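Local coordinates for protein possible adhesin (Caldicellulosiruptor kronotskyensis, PDB 4WA0) that probably mediates attachment of this extremely thermophilic bacterium to cellulose, the chain being the C-terminal beta-helix domain of a tapirin, at residues A[183-188]-A[204-209]; A[140-145]-A[162-167]; A[175-180]-A[197-202]; A[99-104]-A[120-125]. One frame throughout, in Å; residues are numbered along the deposited sequence. Where two conformers were deposited one is given.

Interaction 1 (A[183-188]-A[204-209])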
loop_
_atom_site.group_PDB
_atom_site.type_symbol
_atom_site.label_atom_id
_atom_site.label_comp_id
_atom_site.label_asym_id
_atom_site.label_seq_id
_atom_site.Cartn_x
_atom_site.Cartn_y
_atom_site.Cartn_z
ATOM N N LEU A 183 -10.741 -21.616 16.746
ATOM C CA LEU A 183 -11.715 -20.592 16.368
ATOM C C LEU A 183 -12.634 -20.286 17.559
ATOM O O LEU A 183 -13.230 -21.208 18.141
ATOM C CB LEU A 183 -12.586 -21.050 15.227
ATOM C CG LEU A 183 -13.707 -20.133 14.682
ATOM C CD1 LEU A 183 -13.151 -18.796 14.273
ATOM C CD2 LEU A 183 -14.457 -20.878 13.581
ATOM N N TYR A 184 -12.763 -19.011 17.867
ATOM C CA TYR A 184 -13.627 -18.535 18.956
ATOM C C TYR A 184 -14.677 -17.642 18.372
ATOM O O TYR A 184 -14.324 -16.681 17.703
ATOM C CB TYR A 184 -12.881 -17.760 20.042
ATOM C CG TYR A 184 -11.677 -18.443 20.713
ATOM C CD1 TYR A 184 -10.422 -18.413 20.136
ATOM C CD2 TYR A 184 -11.791 -19.001 21.980
ATOM C CE1 TYR A 184 -9.318 -19.003 20.786
ATOM C CE2 TYR A 184 -10.722 -19.590 22.604
ATOM C CZ TYR A 184 -9.477 -19.563 22.007
ATOM O OH TYR A 184 -8.390 -20.090 22.658
ATOM N N LEU A 185 -15.969 -17.991 18.578
ATOM C CA LEU A 185 -17.055 -17.211 18.053
ATOM C C LEU A 185 -17.881 -16.766 19.204
ATOM O O LEU A 185 -18.188 -17.585 20.082
ATOM C CB LEU A 185 -17.883 -18.102 17.084
ATOM C CG LEU A 185 -17.123 -18.570 15.858
ATOM C CD1 LEU A 185 -18.011 -19.486 15.078
ATOM C CD2 LEU A 185 -16.700 -17.361 15.035
ATOM N N ALA A 186 -18.245 -15.493 19.237
ATOM C CA ALA A 186 -19.104 -14.937 20.316
ATOM C C ALA A 186 -20.552 -15.415 20.232
ATOM O O ALA A 186 -21.280 -15.276 21.152
ATOM C CB ALA A 186 -19.064 -13.423 20.259
ATOM N N THR A 187 -20.955 -15.884 19.072
ATOM C CA THR A 187 -22.335 -16.371 18.791
ATOM C C THR A 187 -22.251 -17.742 18.193
ATOM O O THR A 187 -21.135 -18.312 17.961
ATOM C CB THR A 187 -23.001 -15.390 17.756
ATOM O OG1 THR A 187 -22.208 -15.330 16.543
ATOM C CG2 THR A 187 -23.117 -13.967 18.338
ATOM N N THR A 188 -23.416 -18.300 17.915
ATOM C CA THR A 188 -23.556 -19.631 17.288
ATOM C C THR A 188 -24.191 -19.486 15.908
ATOM O O THR A 188 -25.265 -18.860 15.774
ATOM C CB THR A 188 -24.422 -20.609 18.154
ATOM O OG1 THR A 188 -23.755 -20.811 19.406
ATOM C CG2 THR A 188 -24.607 -21.923 17.438
ATOM N N ILE A 204 -13.376 -25.525 17.682
ATOM C CA ILE A 204 -14.288 -24.398 17.535
ATOM C C ILE A 204 -14.983 -24.193 18.847
ATOM O O ILE A 204 -15.637 -25.150 19.321
ATOM C CB ILE A 204 -15.331 -24.653 16.421
ATOM C CG1 ILE A 204 -14.607 -25.063 15.159
ATOM C CG2 ILE A 204 -16.154 -23.386 16.220
ATOM C CD1 ILE A 204 -15.452 -25.634 14.057
ATOM N N SER A 205 -14.965 -22.970 19.398
ATOM C CA SER A 205 -15.645 -22.644 20.643
ATOM C C SER A 205 -16.746 -21.709 20.222
ATOM O O SER A 205 -16.478 -20.529 19.891
ATOM C CB SER A 205 -14.740 -21.970 21.664
ATOM O OG SER A 205 -13.641 -22.839 21.997
ATOM N N TYR A 206 -17.968 -22.241 20.187
ATOM C CA TYR A 206 -19.145 -21.439 19.775
ATOM C C TYR A 206 -19.730 -20.699 20.919
ATOM O O TYR A 206 -19.750 -21.223 22.036
ATOM C CB TYR A 206 -20.194 -22.321 19.164
ATOM C CG TYR A 206 -19.852 -23.086 17.891
ATOM C CD1 TYR A 206 -19.924 -22.464 16.650
ATOM C CD2 TYR A 206 -19.600 -24.472 17.906
ATOM C CE1 TYR A 206 -19.685 -23.161 15.498
ATOM C CE2 TYR A 206 -19.401 -25.177 16.721
ATOM C CZ TYR A 206 -19.460 -24.493 15.520
ATOM O OH TYR A 206 -19.229 -25.103 14.317
ATOM N N SER A 207 -20.225 -19.468 20.734
ATOM C CA SER A 207 -20.789 -18.658 21.829
ATOM C C SER A 207 -19.888 -18.696 23.062
ATOM O O SER A 207 -20.313 -19.054 24.188
ATOM C CB SER A 207 -22.213 -19.079 22.169
ATOM O OG SER A 207 -23.051 -18.751 21.053
ATOM N N SER A 208 -18.643 -18.292 22.806
ATOM C CA SER A 208 -17.505 -18.444 23.712
ATOM C C SER A 208 -17.359 -17.135 24.407
ATOM O O SER A 208 -17.723 -16.081 23.877
ATOM C CB SER A 208 -16.221 -18.782 22.831
ATOM O OG SER A 208 -15.083 -18.744 23.625
ATOM N N SER A 209 -16.885 -17.143 25.655
ATOM C CA SER A 209 -16.568 -15.916 26.405
ATOM C C SER A 209 -15.013 -15.785 26.384
ATOM O O SER A 209 -14.293 -16.623 26.953
ATOM C CB SER A 209 -17.075 -15.980 27.875
ATOM O OG SER A 209 -18.470 -16.243 27.992
HETATM O O HOH W 1 -11.517 -22.452 20.105
HETATM O O HOH W 2 -20.361 -15.288 23.862
#
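The carbonyl oxygen of L183 is held twice: S205 N donates to L183 O at 2.8 Å, and a water donates to the same L183 O at 2.9 Å. That water also meets S205 OG and lies over the centre of the Y184 ring. The parallel ladder goes on with L185 N to S205 O (2.9 Å), and S208 N then bonds L185 O. Beyond the strand ends the two segments stay joined: S207 N donates to T187 O from above the carbonyl plane, and T188 OG1 and S207 OG share a hydrogen bond at 2.7 Å. A second water clasps the turn by donating to both A186 O and S208 O. L185 and Y206 run side by side, L185 CD1 coming within 3.9 Å of Y206 CD1, while I204 CG2 rests over the centre of the Y206 ring. Y184, its CG beside the backbone N (chi1 -55°), instead offers a ring edge, where S208 OG lies 3.7 Å from CD2. Within the chain, strand 203-205 is the outermost rung of this face of the beta-helix; strand 161-164 flanks 182-185 on its other side, with Y163 stacked on Y184, and I204 reaches inward to strands 197-199 and 174-177.

Interaction 2 (A[140-145]-A[162-167])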
loop_
_atom_site.group_PDB
_atom_site.type_symbol
_atom_site.label_atom_id
_atom_site.label_comp_id
_atom_site.label_asym_id
_atom_site.label_seq_id
_atom_site.Cartn_x
_atom_site.Cartn_y
_atom_site.Cartn_z
ATOM N N ALA A 140 -6.144 -13.763 14.302
ATOM C CA ALA A 140 -7.105 -12.813 13.701
ATOM C C ALA A 140 -8.104 -12.422 14.784
ATOM O O ALA A 140 -8.509 -13.239 15.646
ATOM C CB ALA A 140 -7.816 -13.373 12.468
ATOM N N SER A 141 -8.416 -11.166 14.770
ATOM C CA SER A 141 -9.369 -10.552 15.661
ATOM C C SER A 141 -10.299 -9.716 14.820
ATOM O O SER A 141 -9.869 -8.664 14.236
ATOM C CB SER A 141 -8.590 -9.702 16.681
ATOM O OG SER A 141 -9.460 -9.023 17.553
ATOM N N ILE A 142 -11.566 -10.159 14.773
ATOM C CA ILE A 142 -12.601 -9.580 13.922
ATOM C C ILE A 142 -13.772 -9.231 14.792
ATOM O O ILE A 142 -14.470 -10.126 15.267
ATOM C CB ILE A 142 -12.996 -10.553 12.792
ATOM C CG1 ILE A 142 -11.737 -10.904 11.962
ATOM C CG2 ILE A 142 -14.180 -10.019 12.000
ATOM C CD1 ILE A 142 -11.918 -12.016 10.967
ATOM N N ARG A 143 -14.046 -7.940 14.967
ATOM C CA ARG A 143 -15.055 -7.540 15.962
ATOM C C ARG A 143 -16.452 -7.718 15.476
ATOM O O ARG A 143 -17.378 -7.745 16.270
ATOM C CB ARG A 143 -14.883 -6.079 16.436
ATOM C CG ARG A 143 -13.510 -5.734 16.944
ATOM C CD ARG A 143 -13.181 -6.560 18.124
ATOM N NE ARG A 143 -11.903 -6.119 18.770
ATOM C CZ ARG A 143 -11.783 -5.602 19.982
ATOM N NH1 ARG A 143 -12.865 -5.357 20.719
ATOM N NH2 ARG A 143 -10.560 -5.307 20.460
ATOM N N GLY A 144 -16.622 -7.758 14.171
ATOM C CA GLY A 144 -17.886 -8.077 13.581
ATOM C C GLY A 144 -17.982 -9.494 13.039
ATOM O O GLY A 144 -17.569 -10.466 13.659
ATOM N N THR A 145 -18.513 -9.604 11.846
ATOM C CA THR A 145 -18.786 -10.840 11.239
ATOM C C THR A 145 -17.681 -11.180 10.239
ATOM O O THR A 145 -17.257 -10.308 9.483
ATOM C CB THR A 145 -20.156 -10.820 10.498
ATOM O OG1 THR A 145 -21.220 -10.448 11.426
ATOM C CG2 THR A 145 -20.454 -12.138 9.756
ATOM N N VAL A 162 -8.203 -17.489 16.220
ATOM C CA VAL A 162 -9.032 -16.532 15.475
ATOM C C VAL A 162 -10.242 -16.208 16.315
ATOM O O VAL A 162 -10.914 -17.137 16.768
ATOM C CB VAL A 162 -9.487 -17.180 14.173
ATOM C CG1 VAL A 162 -10.539 -16.319 13.543
ATOM C CG2 VAL A 162 -8.297 -17.406 13.277
ATOM N N TYR A 163 -10.563 -14.942 16.481
ATOM C CA TYR A 163 -11.636 -14.501 17.383
ATOM C C TYR A 163 -12.582 -13.641 16.560
ATOM O O TYR A 163 -12.101 -12.688 15.988
ATOM C CB TYR A 163 -11.060 -13.694 18.473
ATOM C CG TYR A 163 -9.999 -14.361 19.361
ATOM C CD1 TYR A 163 -8.715 -14.467 18.928
ATOM C CD2 TYR A 163 -10.323 -14.884 20.645
ATOM C CE1 TYR A 163 -7.753 -15.061 19.704
ATOM C CE2 TYR A 163 -9.366 -15.460 21.441
ATOM C CZ TYR A 163 -8.076 -15.547 20.952
ATOM O OH TYR A 163 -7.093 -16.157 21.692
ATOM N N CYS A 164 -13.859 -14.009 16.438
ATOM C CA CYS A 164 -14.867 -13.255 15.610
ATOM C C CYS A 164 -16.148 -13.166 16.413
ATOM O O CYS A 164 -16.479 -14.037 17.189
ATOM C CB CYS A 164 -15.254 -13.820 14.183
ATOM S SG CYS A 164 -13.920 -14.621 13.306
ATOM N N ASN A 165 -16.906 -12.131 16.176
ATOM C CA ASN A 165 -18.238 -12.123 16.723
ATOM C C ASN A 165 -19.185 -13.138 16.150
ATOM O O ASN A 165 -19.931 -13.777 16.882
ATOM C CB ASN A 165 -18.858 -10.702 16.587
ATOM C CG ASN A 165 -20.206 -10.605 17.245
ATOM O OD1 ASN A 165 -21.232 -10.592 16.548
ATOM N ND2 ASN A 165 -20.233 -10.695 18.549
ATOM N N SER A 166 -19.175 -13.276 14.835
ATOM C CA SER A 166 -20.125 -14.097 14.105
ATOM C C SER A 166 -19.471 -14.607 12.833
ATOM O O SER A 166 -18.522 -13.994 12.315
ATOM C CB SER A 166 -21.351 -13.245 13.714
ATOM O OG SER A 166 -22.101 -12.869 14.864
ATOM N N LEU A 167 -20.006 -15.728 12.359
ATOM C CA LEU A 167 -19.538 -16.401 11.173
ATOM C C LEU A 167 -20.678 -16.739 10.273
ATOM O O LEU A 167 -21.708 -17.283 10.749
ATOM C CB LEU A 167 -18.807 -17.656 11.576
ATOM C CG LEU A 167 -18.234 -18.473 10.422
ATOM C CD1 LEU A 167 -17.154 -17.782 9.592
ATOM C CD2 LEU A 167 -17.798 -19.839 10.916
HETATM O O HOH W 3 -21.217 -9.444 13.897
#
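A corner of the beta-helix is stacked on the same corner of the next coil here: the parallel strands 140-142 and 162-164, whose axes approach to 4.7 Å and lie 1° from parallel, both turn into a second face, and a beta bulge shifts the register by one residue at the turn. Before the corner, Y163 N donates to A140 O and I142 N to Y163 O at 2.9 Å, pairing A140 with V162, S141 with Y163 and I142 with C164. A140 O also lies at the edge of the Y163 ring, close to its plane and 3.5 Å from CD1, a place the ring reaches with CG beside its own backbone N (chi1 -59°). On the face shared by I142 and C164, I142 CD1 meets C164 SG at 4.0 Å. S141, on the other face with Y163, bonds P213 O of a loop through its OG. At the corner the spare residue is R143, whose CA has no counterpart, and the bonding becomes looser: N165 N reaches I142 O at 3.3 Å, with G144 O only a weak second acceptor. T145 and S166 resume the pairing, and T145 CA approaches S166 O in a CA-H...O contact. One water closes the corner, lying 2.7 Å from T145 OG1 and donating to N165 OD1 at 2.9 Å.

Interaction 3 (A[175-180]-A[197-202])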
loop_
_atom_site.group_PDB
_atom_site.type_symbol
_atom_site.label_atom_id
_atom_site.label_comp_id
_atom_site.label_asym_id
_atom_site.label_seq_id
_atom_site.Cartn_x
_atom_site.Cartn_y
_atom_site.Cartn_z
ATOM N N LEU A 175 -14.928 -22.844 5.255
ATOM C CA LEU A 175 -13.977 -22.371 6.266
ATOM C C LEU A 175 -13.225 -23.637 6.691
ATOM O O LEU A 175 -13.879 -24.644 7.088
ATOM C CB LEU A 175 -14.613 -21.649 7.446
ATOM C CG LEU A 175 -13.666 -21.456 8.658
ATOM C CD1 LEU A 175 -12.729 -20.372 8.338
ATOM C CD2 LEU A 175 -14.471 -21.008 9.869
ATOM N N ILE A 176 -11.881 -23.606 6.569
ATOM C CA ILE A 176 -11.040 -24.758 6.849
ATOM C C ILE A 176 -10.178 -24.508 8.065
ATOM O O ILE A 176 -9.478 -23.457 8.118
ATOM C CB ILE A 176 -10.164 -25.068 5.635
ATOM C CG1 ILE A 176 -11.053 -25.295 4.413
ATOM C CG2 ILE A 176 -9.248 -26.267 5.952
ATOM C CD1 ILE A 176 -10.534 -24.704 3.122
ATOM N N LEU A 177 -10.239 -25.408 9.060
ATOM C CA LEU A 177 -9.321 -25.334 10.203
ATOM C C LEU A 177 -8.262 -26.415 10.065
ATOM O O LEU A 177 -8.581 -27.575 9.826
ATOM C CB LEU A 177 -9.987 -25.550 11.523
ATOM C CG LEU A 177 -10.715 -24.408 12.193
ATOM C CD1 LEU A 177 -11.996 -24.128 11.448
ATOM C CD2 LEU A 177 -11.003 -24.640 13.667
ATOM N N GLU A 178 -6.978 -26.010 10.078
ATOM C CA GLU A 178 -5.914 -27.020 10.114
ATOM C C GLU A 178 -5.687 -27.449 11.549
ATOM O O GLU A 178 -6.236 -26.892 12.524
ATOM C CB GLU A 178 -4.617 -26.474 9.542
ATOM C CG GLU A 178 -4.728 -26.098 8.083
ATOM C CD GLU A 178 -3.363 -25.666 7.490
ATOM O OE1 GLU A 178 -2.371 -25.345 8.253
ATOM O OE2 GLU A 178 -3.341 -25.672 6.237
ATOM N N ASN A 179 -4.831 -28.461 11.708
ATOM C CA ASN A 179 -4.559 -29.031 13.046
ATOM C C ASN A 179 -4.163 -27.981 14.084
ATOM O O ASN A 179 -3.264 -27.184 13.849
ATOM C CB ASN A 179 -3.406 -30.031 12.869
ATOM C CG ASN A 179 -3.121 -30.840 14.100
ATOM O OD1 ASN A 179 -2.318 -30.433 14.948
ATOM N ND2 ASN A 179 -3.749 -31.970 14.205
ATOM N N GLY A 180 -4.813 -27.992 15.232
ATOM C CA GLY A 180 -4.526 -27.101 16.353
ATOM C C GLY A 180 -4.988 -25.688 16.201
ATOM O O GLY A 180 -4.852 -24.884 17.161
ATOM N N ILE A 197 -17.968 -25.805 7.496
ATOM C CA ILE A 197 -16.706 -25.748 8.207
ATOM C C ILE A 197 -16.090 -27.128 8.048
ATOM O O ILE A 197 -16.771 -28.139 8.297
ATOM C CB ILE A 197 -16.883 -25.359 9.685
ATOM C CG1 ILE A 197 -17.505 -23.972 9.832
ATOM C CG2 ILE A 197 -15.509 -25.443 10.399
ATOM C CD1 ILE A 197 -17.876 -23.668 11.254
ATOM N N GLN A 198 -14.824 -27.171 7.642
ATOM C CA GLN A 198 -14.041 -28.397 7.562
ATOM C C GLN A 198 -12.958 -28.337 8.618
ATOM O O GLN A 198 -11.976 -27.619 8.430
ATOM C CB GLN A 198 -13.403 -28.429 6.197
ATOM C CG GLN A 198 -12.720 -29.713 5.781
ATOM C CD GLN A 198 -11.973 -29.482 4.499
ATOM O OE1 GLN A 198 -10.720 -29.527 4.482
ATOM N NE2 GLN A 198 -12.724 -29.102 3.428
ATOM N N ASN A 199 -13.139 -29.078 9.701
ATOM C CA ASN A 199 -12.304 -28.966 10.904
ATOM C C ASN A 199 -11.382 -30.139 10.897
ATOM O O ASN A 199 -11.792 -31.274 11.271
ATOM C CB ASN A 199 -13.153 -28.965 12.159
ATOM C CG ASN A 199 -12.326 -28.735 13.416
ATOM O OD1 ASN A 199 -11.122 -28.482 13.302
ATOM N ND2 ASN A 199 -12.967 -28.751 14.595
ATOM N N ASN A 200 -10.148 -29.879 10.490
ATOM C CA ASN A 200 -9.113 -30.945 10.383
ATOM C C ASN A 200 -8.224 -30.979 11.612
ATOM O O ASN A 200 -7.003 -30.723 11.528
ATOM C CB ASN A 200 -8.307 -30.729 9.126
ATOM C CG ASN A 200 -9.137 -30.837 7.874
ATOM O OD1 ASN A 200 -10.071 -31.639 7.770
ATOM N ND2 ASN A 200 -8.849 -29.958 6.921
ATOM N N GLY A 201 -8.806 -31.301 12.760
ATOM C CA GLY A 201 -8.066 -31.382 14.010
ATOM C C GLY A 201 -7.843 -30.079 14.773
ATOM O O GLY A 201 -6.920 -29.993 15.609
ATOM N N GLY A 202 -8.653 -29.056 14.484
ATOM C CA GLY A 202 -8.676 -27.853 15.269
ATOM C C GLY A 202 -9.818 -27.859 16.259
ATOM O O GLY A 202 -10.429 -28.938 16.565
#
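Past the end of its parallel ladder this strand pair stays in register through a glycine-rich turn, where G180 N donates to G201 O at 2.9 Å in an almost straight bond (177° at the hydrogen), although the donor stands well above the carbonyl plane. The turn is shaped from within by N199: its OD1 accepts from G202 N at 2.8 Å, an Asx motif, and its ND2 returns a weak bond to G202 O. Because CG of N199 lies opposite the backbone N (chi1 -175°), this same OD1 is also brought against L177, 3.6 Å from CB. L177 also has an apolar neighbour, its CD1 meeting I197 CG2 at 3.9 Å as the two side chains cross obliquely. The ladder itself is regular, with Q198 N bonding L175 O, L177 N bonding Q198 O and N200 N bonding L177 O at 2.9 Å. On the face opposite L177, N200 ND2 donates to Q198 OE1 at 3.1 Å, in the carbonyl plane on a lone pair, which fixes the amide beside I176, 3.8 Å from ND2 to CG2. In the beta-helix, strand 197-199 is the last rung of its face, reached just after helix 191-195. Strand 153-156 pairs with 174-177 from the other side, where K157 forms a salt bridge with E178; L175 and I197 both pack inward on L167 of strand 166-170.

Interaction 4 (A[99-104]-A[120-125])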
loop_
_atom_site.group_PDB
_atom_site.type_symbol
_atom_site.label_atom_id
_atom_site.label_comp_id
_atom_site.label_asym_id
_atom_site.label_seq_id
_atom_site.Cartn_x
_atom_site.Cartn_y
_atom_site.Cartn_z
ATOM N N THR A 99 1.079 -8.158 8.956
ATOM C CA THR A 99 0.061 -7.609 9.915
ATOM C C THR A 99 -0.863 -6.772 9.056
ATOM O O THR A 99 -0.386 -6.042 8.219
ATOM C CB THR A 99 0.658 -6.749 10.976
ATOM O OG1 THR A 99 1.591 -7.493 11.801
ATOM C CG2 THR A 99 -0.417 -6.086 11.866
ATOM N N ILE A 100 -2.173 -6.983 9.142
ATOM C CA ILE A 100 -3.127 -6.067 8.465
ATOM C C ILE A 100 -4.105 -5.551 9.515
ATOM O O ILE A 100 -4.605 -6.353 10.329
ATOM C CB ILE A 100 -3.832 -6.726 7.258
ATOM C CG1 ILE A 100 -4.813 -5.758 6.572
ATOM C CG2 ILE A 100 -4.558 -8.060 7.592
ATOM C CD1 ILE A 100 -5.205 -6.127 5.192
ATOM N N TYR A 101 -4.361 -4.237 9.520
ATOM C CA TYR A 101 -5.375 -3.662 10.336
ATOM C C TYR A 101 -6.323 -2.913 9.431
ATOM O O TYR A 101 -5.850 -2.131 8.598
ATOM C CB TYR A 101 -4.731 -2.671 11.309
ATOM C CG TYR A 101 -5.721 -1.757 11.962
ATOM C CD1 TYR A 101 -6.624 -2.279 12.959
ATOM C CD2 TYR A 101 -5.925 -0.448 11.532
ATOM C CE1 TYR A 101 -7.610 -1.465 13.500
ATOM C CE2 TYR A 101 -6.890 0.381 12.130
ATOM C CZ TYR A 101 -7.735 -0.131 13.082
ATOM O OH TYR A 101 -8.702 0.700 13.650
ATOM N N VAL A 102 -7.629 -3.106 9.609
ATOM C CA VAL A 102 -8.666 -2.364 8.902
ATOM C C VAL A 102 -9.639 -1.847 9.943
ATOM O O VAL A 102 -10.267 -2.626 10.683
ATOM C CB VAL A 102 -9.354 -3.221 7.857
ATOM C CG1 VAL A 102 -10.402 -2.488 7.086
ATOM C CG2 VAL A 102 -8.373 -3.747 6.806
ATOM N N GLY A 103 -9.844 -0.522 9.927
ATOM C CA GLY A 103 -10.695 0.136 10.919
ATOM C C GLY A 103 -12.164 -0.053 10.662
ATOM O O GLY A 103 -12.938 -0.101 11.615
ATOM N N GLN A 104 -12.578 -0.110 9.404
ATOM C CA GLN A 104 -13.969 -0.394 9.027
ATOM C C GLN A 104 -13.996 -1.775 8.294
ATOM O O GLN A 104 -13.438 -2.717 8.794
ATOM C CB GLN A 104 -14.551 0.779 8.264
ATOM C CG GLN A 104 -14.566 2.055 9.115
ATOM C CD GLN A 104 -14.995 3.355 8.390
ATOM O OE1 GLN A 104 -14.832 4.448 8.914
ATOM N NE2 GLN A 104 -15.556 3.233 7.248
ATOM N N PHE A 120 -6.389 -7.806 12.036
ATOM C CA PHE A 120 -7.216 -7.094 13.029
ATOM C C PHE A 120 -8.190 -6.264 12.305
ATOM O O PHE A 120 -7.756 -5.413 11.492
ATOM C CB PHE A 120 -6.347 -6.185 13.883
ATOM C CG PHE A 120 -5.364 -6.906 14.734
ATOM C CD1 PHE A 120 -4.110 -7.225 14.257
ATOM C CD2 PHE A 120 -5.703 -7.282 16.024
ATOM C CE1 PHE A 120 -3.231 -7.938 15.038
ATOM C CE2 PHE A 120 -4.821 -8.006 16.806
ATOM C CZ PHE A 120 -3.601 -8.351 16.291
ATOM N N SER A 121 -9.484 -6.488 12.534
ATOM C CA SER A 121 -10.527 -5.712 11.927
ATOM C C SER A 121 -11.442 -5.251 13.015
ATOM O O SER A 121 -11.841 -6.062 13.905
ATOM C CB SER A 121 -11.328 -6.486 10.894
ATOM O OG SER A 121 -12.582 -5.839 10.674
ATOM N N ASP A 122 -11.825 -3.984 12.959
ATOM C CA ASP A 122 -12.742 -3.397 13.948
ATOM C C ASP A 122 -14.198 -3.538 13.521
ATOM O O ASP A 122 -15.107 -3.110 14.240
ATOM C CB ASP A 122 -12.378 -1.931 14.283
ATOM C CG ASP A 122 -11.123 -1.808 15.098
ATOM O OD1 ASP A 122 -10.703 -2.826 15.727
ATOM O OD2 ASP A 122 -10.609 -0.646 15.161
ATOM N N SER A 123 -14.430 -4.233 12.400
ATOM C CA SER A 123 -15.760 -4.423 11.851
ATOM C C SER A 123 -15.856 -5.784 11.160
ATOM O O SER A 123 -15.351 -6.800 11.679
ATOM C CB SER A 123 -16.106 -3.201 10.956
ATOM O OG SER A 123 -17.411 -3.277 10.421
ATOM N N ASN A 124 -16.529 -5.847 10.039
ATOM C CA ASN A 124 -16.735 -7.079 9.327
ATOM C C ASN A 124 -15.625 -7.352 8.314
ATOM O O ASN A 124 -15.022 -6.434 7.710
ATOM C CB ASN A 124 -18.057 -7.014 8.614
ATOM C CG ASN A 124 -19.181 -6.565 9.533
ATOM O OD1 ASN A 124 -19.415 -7.150 10.617
ATOM N ND2 ASN A 124 -19.910 -5.607 9.089
ATOM N N VAL A 125 -15.446 -8.654 8.045
ATOM C CA VAL A 125 -14.570 -9.147 7.004
ATOM C C VAL A 125 -15.420 -9.995 6.052
ATOM O O VAL A 125 -15.941 -10.984 6.477
ATOM C CB VAL A 125 -13.352 -9.912 7.520
ATOM C CG1 VAL A 125 -12.494 -10.462 6.390
ATOM C CG2 VAL A 125 -12.539 -9.023 8.445
HETATM O O HOH W 4 -11.981 1.934 13.864
#
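F120, D122 and Y101 carry this joint between successive coils of the beta-helix, where strand 99-102 runs parallel to strand 119-121. The backbone of F120 is bonded twice across the gap: its N donates to I100 O at 2.9 Å, and its O accepts from V102 N. Its side chain crosses that of Y101 at about a right angle, F120 CB lying 4.0 Å from Y101 CD1, and the edge of its ring is turned to I100 O. F120 also touches L139 and S141 of strand 139-142, and P216. Y101 swings its ring along the neighbouring coil, with CG opposite the backbone N (chi1 165°), and this carries the hydroxyl to D122. Y101 OH donates to D122 OD2 at 2.8 Å, meeting the carboxylate from above its plane while the ring and carboxylate planes stand 74° apart. R223 makes a weak bond to the same hydroxyl. D122 N in turn donates to V102 O, extending the ladder beyond the strand, and D122 CB comes within 3.3 Å of G103 O. D122 sits within an ST turn, S123 N donating to S121 OG at 3.0 Å. A water donates to both G103 O and D122 OD2, at 3.2 Å each.

In the fold
Interactions 4, 2 and 1 follow one another along one face of the beta-helix. Centres of interactions 4 and 2 are about 10 Å apart and those of 2 and 1 about 9 Å, with adjoining strands bonded through S121 N to S141 O (2.8 Å) and Y184 N to V162 O (2.9 Å); T187 OG1 to N165 O (2.8 Å) adds a link at the corner. Interaction 3 stands on another face, its centre about 15 Å from that of interaction 1, and the two meet in the interior, where L183 CD2 lies 3.7 Å from L175 CD2. L167 CD2 of interaction 2 also touches L175 CD2 (3.7 Å). All four lie away from the magnesium site of D239, V241, S243, L246 and E275.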